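SUMO-1 cysteine protease S273R (African swine fever virus pig/Kenya/KEN-50/1950, PDB 6LJ9) is a cysteine protease that probably cleaves the viral polyproteins pp220 and pp62 into core-shell proteins and dampens host innate immunity. Local coordinates at residues I120-K134 with R199-I211. Residues are numbered along the deposited sequence; the frame is centred on the assembly and turned at random.
Sequences IHYKFNQVDMVKVYK and RWMERVKQQLLKI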
# COMPACT_ATOMS: atom_id res chain seq x y z
N ILE B 120 26.82 10.13 -7.58
CA ILE B 120 26.23 9.19 -6.63
C ILE B 120 27.09 7.95 -6.47
O ILE B 120 27.04 7.28 -5.43
CB ILE B 120 24.79 8.84 -7.07
CG1 ILE B 120 24.06 8.04 -5.99
CG2 ILE B 120 24.79 8.09 -8.39
CD1 ILE B 120 22.63 7.72 -6.34
N HIS B 121 27.90 7.62 -7.48
CA HIS B 121 28.79 6.47 -7.38
C HIS B 121 29.97 6.73 -6.46
O HIS B 121 30.57 5.78 -5.95
CB HIS B 121 29.29 6.08 -8.77
CG HIS B 121 28.20 5.82 -9.76
ND1 HIS B 121 28.17 6.41 -11.00
CD2 HIS B 121 27.11 5.03 -9.69
CE1 HIS B 121 27.11 6.00 -11.66
NE2 HIS B 121 26.44 5.16 -10.89
N TYR B 122 30.31 8.00 -6.23
CA TYR B 122 31.44 8.36 -5.38
C TYR B 122 31.01 9.08 -4.11
O TYR B 122 31.87 9.51 -3.34
CB TYR B 122 32.42 9.24 -6.17
CG TYR B 122 32.58 8.80 -7.61
CD1 TYR B 122 33.32 7.67 -7.93
CD2 TYR B 122 31.97 9.50 -8.64
CE1 TYR B 122 33.46 7.26 -9.24
CE2 TYR B 122 32.11 9.10 -9.95
CZ TYR B 122 32.85 7.98 -10.24
OH TYR B 122 32.99 7.57 -11.55
N LYS B 123 29.71 9.20 -3.86
CA LYS B 123 29.25 9.80 -2.62
C LYS B 123 29.55 8.88 -1.45
O LYS B 123 29.54 7.65 -1.57
CB LYS B 123 27.75 10.11 -2.70
CG LYS B 123 27.46 11.42 -3.42
CD LYS B 123 25.99 11.57 -3.78
CE LYS B 123 25.77 12.86 -4.55
NZ LYS B 123 24.40 12.96 -5.11
N PHE B 124 29.82 9.50 -0.29
CA PHE B 124 30.30 8.75 0.87
C PHE B 124 29.28 7.70 1.30
O PHE B 124 29.62 6.51 1.44
CB PHE B 124 30.61 9.71 2.01
CG PHE B 124 31.06 9.04 3.26
CD1 PHE B 124 32.32 8.47 3.33
CD2 PHE B 124 30.23 8.97 4.37
CE1 PHE B 124 32.75 7.85 4.48
CE2 PHE B 124 30.65 8.35 5.52
CZ PHE B 124 31.91 7.79 5.57
N ASN B 125 28.04 8.11 1.53
CA ASN B 125 26.96 7.20 1.89
C ASN B 125 26.02 7.07 0.70
O ASN B 125 25.47 8.07 0.22
CB ASN B 125 26.21 7.69 3.13
CG ASN B 125 26.00 9.19 3.12
OD1 ASN B 125 26.62 9.92 3.90
ND2 ASN B 125 25.13 9.67 2.24
N GLN B 126 25.83 5.84 0.23
CA GLN B 126 24.97 5.55 -0.90
C GLN B 126 23.74 4.78 -0.44
O GLN B 126 23.68 4.28 0.69
CB GLN B 126 25.72 4.74 -1.97
CG GLN B 126 26.93 5.44 -2.54
CD GLN B 126 27.76 4.52 -3.41
OE1 GLN B 126 27.68 3.30 -3.30
NE2 GLN B 126 28.57 5.11 -4.28
N VAL B 127 22.76 4.69 -1.32
CA VAL B 127 21.56 3.92 -1.04
C VAL B 127 21.82 2.46 -1.41
O VAL B 127 22.50 2.16 -2.40
CB VAL B 127 20.35 4.49 -1.80
CG1 VAL B 127 20.44 4.21 -3.30
CG2 VAL B 127 19.05 3.96 -1.22
N ASP B 128 21.30 1.55 -0.59
CA ASP B 128 21.40 0.11 -0.84
C ASP B 128 19.98 -0.41 -1.03
O ASP B 128 19.19 -0.44 -0.08
CB ASP B 128 22.11 -0.59 0.32
CG ASP B 128 22.51 -2.02 -0.01
OD1 ASP B 128 21.82 -2.67 -0.83
OD2 ASP B 128 23.51 -2.50 0.55
N MSE B 129 19.66 -0.81 -2.26
CA MSE B 129 18.30 -1.18 -2.62
C MSE B 129 17.80 -2.38 -1.82
O MSE B 129 16.60 -2.51 -1.57
CB MSE B 129 18.21 -1.49 -4.12
CG MSE B 129 16.84 -1.23 -4.72
SE MSE B 129 16.24 0.60 -4.41
CE MSE B 129 17.72 1.55 -5.25
N VAL B 130 18.73 -3.25 -1.41
CA VAL B 130 18.36 -4.36 -0.53
C VAL B 130 17.98 -3.83 0.85
O VAL B 130 16.98 -4.26 1.43
CB VAL B 130 19.51 -5.38 -0.45
CG1 VAL B 130 19.18 -6.46 0.57
CG2 VAL B 130 19.76 -5.99 -1.82
N LYS B 131 18.77 -2.90 1.39
CA LYS B 131 18.42 -2.30 2.67
C LYS B 131 17.14 -1.47 2.55
O LYS B 131 16.40 -1.33 3.53
CB LYS B 131 19.57 -1.44 3.19
CG LYS B 131 20.89 -2.18 3.36
CD LYS B 131 22.01 -1.23 3.78
CE LYS B 131 22.07 -1.05 5.29
NZ LYS B 131 22.69 -2.22 5.95
N VAL B 132 16.87 -0.92 1.37
CA VAL B 132 15.60 -0.24 1.14
C VAL B 132 14.45 -1.23 1.25
O VAL B 132 13.42 -0.95 1.89
CB VAL B 132 15.61 0.47 -0.23
CG1 VAL B 132 14.22 0.97 -0.58
CG2 VAL B 132 16.60 1.61 -0.23
N TYR B 133 14.60 -2.40 0.62
CA TYR B 133 13.55 -3.41 0.67
C TYR B 133 13.36 -3.95 2.08
O TYR B 133 12.23 -4.23 2.50
CB TYR B 133 13.88 -4.53 -0.31
CG TYR B 133 12.76 -5.54 -0.50
CD1 TYR B 133 11.78 -5.35 -1.46
CD2 TYR B 133 12.70 -6.68 0.29
CE1 TYR B 133 10.77 -6.26 -1.64
CE2 TYR B 133 11.68 -7.60 0.12
CZ TYR B 133 10.72 -7.39 -0.84
OH TYR B 133 9.72 -8.31 -1.01
N LYS B 134 14.46 -4.11 2.82
CA LYS B 134 14.39 -4.66 4.17
C LYS B 134 13.96 -3.63 5.21
O LYS B 134 13.68 -4.01 6.35
CB LYS B 134 15.75 -5.24 4.57
CG LYS B 134 16.06 -6.58 3.92
CD LYS B 134 17.41 -7.10 4.39
CE LYS B 134 17.45 -8.62 4.37
NZ LYS B 134 17.14 -9.18 3.03
N ARG B 199 25.45 2.41 -15.29
CA ARG B 199 26.21 1.75 -14.23
C ARG B 199 25.40 1.65 -12.94
O ARG B 199 25.44 0.62 -12.25
CB ARG B 199 27.52 2.49 -13.97
CG ARG B 199 28.36 2.77 -15.20
CD ARG B 199 29.49 3.71 -14.87
NE ARG B 199 29.89 4.52 -16.01
CZ ARG B 199 30.57 5.66 -15.91
NH1 ARG B 199 30.93 6.12 -14.72
NH2 ARG B 199 30.89 6.34 -17.01
N TRP B 200 24.66 2.71 -12.61
CA TRP B 200 23.84 2.69 -11.40
C TRP B 200 22.73 1.65 -11.51
O TRP B 200 22.48 0.91 -10.55
CB TRP B 200 23.25 4.08 -11.14
CG TRP B 200 22.47 4.17 -9.87
CD1 TRP B 200 22.95 4.52 -8.64
CD2 TRP B 200 21.08 3.89 -9.70
NE1 TRP B 200 21.93 4.49 -7.71
CE2 TRP B 200 20.78 4.11 -8.34
CE3 TRP B 200 20.05 3.49 -10.56
CZ2 TRP B 200 19.49 3.93 -7.82
CZ3 TRP B 200 18.78 3.31 -10.04
CH2 TRP B 200 18.51 3.53 -8.68
N MSE B 201 22.05 1.58 -12.65
CA MSE B 201 21.00 0.59 -12.87
C MSE B 201 21.56 -0.83 -12.80
O MSE B 201 20.92 -1.73 -12.26
CB MSE B 201 20.31 0.82 -14.21
CG MSE B 201 19.64 2.18 -14.34
SE MSE B 201 18.88 2.49 -16.11
CE MSE B 201 17.49 1.13 -16.09
N GLU B 202 22.76 -1.02 -13.35
CA GLU B 202 23.40 -2.32 -13.29
C GLU B 202 23.79 -2.69 -11.87
O GLU B 202 23.64 -3.85 -11.45
CB GLU B 202 24.62 -2.35 -14.21
CG GLU B 202 24.30 -2.35 -15.69
CD GLU B 202 23.47 -3.55 -16.10
OE1 GLU B 202 22.37 -3.35 -16.67
OE2 GLU B 202 23.90 -4.69 -15.85
N ARG B 203 24.29 -1.72 -11.10
CA ARG B 203 24.69 -1.99 -9.72
C ARG B 203 23.48 -2.37 -8.87
O ARG B 203 23.57 -3.27 -8.02
CB ARG B 203 25.41 -0.78 -9.13
CG ARG B 203 26.13 -1.04 -7.81
CD ARG B 203 25.25 -0.72 -6.60
NE ARG B 203 24.91 0.70 -6.53
CZ ARG B 203 25.63 1.62 -5.89
NH1 ARG B 203 26.73 1.26 -5.24
NH2 ARG B 203 25.25 2.89 -5.88
N VAL B 204 22.35 -1.69 -9.07
CA VAL B 204 21.14 -2.02 -8.32
C VAL B 204 20.63 -3.41 -8.71
O VAL B 204 20.09 -4.14 -7.87
CB VAL B 204 20.07 -0.94 -8.55
CG1 VAL B 204 18.77 -1.31 -7.86
CG2 VAL B 204 20.56 0.41 -8.04
N LYS B 205 20.80 -3.80 -9.97
CA LYS B 205 20.33 -5.11 -10.41
C LYS B 205 21.09 -6.24 -9.71
O LYS B 205 20.48 -7.23 -9.29
CB LYS B 205 20.48 -5.24 -11.93
CG LYS B 205 20.10 -6.61 -12.48
CD LYS B 205 20.26 -6.66 -13.99
CE LYS B 205 20.01 -8.06 -14.52
NZ LYS B 205 20.16 -8.12 -16.00
N GLN B 206 22.41 -6.10 -9.57
CA GLN B 206 23.18 -7.12 -8.87
C GLN B 206 22.79 -7.21 -7.40
O GLN B 206 22.74 -8.30 -6.83
CB GLN B 206 24.68 -6.84 -9.01
CG GLN B 206 25.24 -7.16 -10.37
CD GLN B 206 25.07 -8.62 -10.74
OE1 GLN B 206 25.30 -9.51 -9.92
NE2 GLN B 206 24.66 -8.88 -11.98
N GLN B 207 22.51 -6.06 -6.78
CA GLN B 207 22.05 -6.07 -5.39
C GLN B 207 20.71 -6.79 -5.27
O GLN B 207 20.54 -7.66 -4.41
CB GLN B 207 21.93 -4.63 -4.87
CG GLN B 207 23.27 -3.93 -4.69
CD GLN B 207 23.11 -2.53 -4.12
OE1 GLN B 207 22.05 -1.92 -4.22
NE2 GLN B 207 24.17 -2.03 -3.50
N LEU B 208 19.75 -6.44 -6.13
CA LEU B 208 18.43 -7.05 -6.04
C LEU B 208 18.44 -8.52 -6.44
O LEU B 208 17.58 -9.28 -6.00
CB LEU B 208 17.44 -6.27 -6.91
CG LEU B 208 17.12 -4.86 -6.41
CD1 LEU B 208 16.13 -4.17 -7.33
CD2 LEU B 208 16.59 -4.91 -4.99
N LEU B 209 19.40 -8.93 -7.27
CA LEU B 209 19.53 -10.34 -7.61
C LEU B 209 19.95 -11.20 -6.43
O LEU B 209 19.93 -12.43 -6.55
CB LEU B 209 20.53 -10.52 -8.76
CG LEU B 209 19.99 -10.32 -10.18
CD1 LEU B 209 21.11 -10.41 -11.20
CD2 LEU B 209 18.90 -11.33 -10.48
N LYS B 210 20.34 -10.59 -5.31
CA LYS B 210 20.67 -11.34 -4.10
C LYS B 210 19.44 -11.72 -3.29
O LYS B 210 19.51 -12.67 -2.50
CB LYS B 210 21.64 -10.53 -3.23
CG LYS B 210 22.98 -10.20 -3.88
CD LYS B 210 23.88 -9.44 -2.92
CE LYS B 210 23.26 -8.09 -2.55
NZ LYS B 210 23.93 -7.44 -1.40
N ILE B 211 18.32 -11.02 -3.46
CA ILE B 211 17.09 -11.31 -2.73
C ILE B 211 15.93 -11.64 -3.65
O ILE B 211 14.84 -11.94 -3.16
CB ILE B 211 16.71 -10.15 -1.79
CG1 ILE B 211 16.37 -8.90 -2.60
CG2 ILE B 211 17.84 -9.85 -0.82
CD1 ILE B 211 15.88 -7.75 -1.75
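On one face of the central mixed sheet in the Ulp1-like catalytic domain, helix 195-208 is flanked by the chain that runs through 120-128 into helix 129-134, and M129 meets V204, L208, Q207 and W200 as a knob in a hole. The axes of 129-134 and 199-208 approach to 9.6 Å and cross at -53°. The long unbranched side chain of methionine, here as selenomethionine, suits the socket: bent at chi2 and chi3, it sets M129 CG 3.7 Å from V204 CG1 and carries CE to within 3.9 Å of W200 CZ2. W200 also packs on I172 of the sheet, while V204 CG2 lies over one face of its ring. At the pyrrole end I120 CD1 approaches W200 NE1 at 3.6 Å, and this buried N-H has no polar partner. V130 CG1 meets I211 CG2 at 3.9 Å, and I211 CD1 packs against the Y133 ring.

Two amides work along the outer side. Extended Q207 delivers OE1 to M129 N (3.3 Å), the donor lying above the carbonyl plane, while D128 as N-cap accepts from V130 N through OD1. R203 bends back to give NH1 to Q126 OE1 (3.0 Å), fairly straight at N-H...O 156°; NH1 lies above the Q126 carbonyl plane, OE1 in the guanidinium plane. The apolar core is thus joined by Q207 tying the start of helix 129-134 and R203 the loop at Q126, without a salt bridge between the segments.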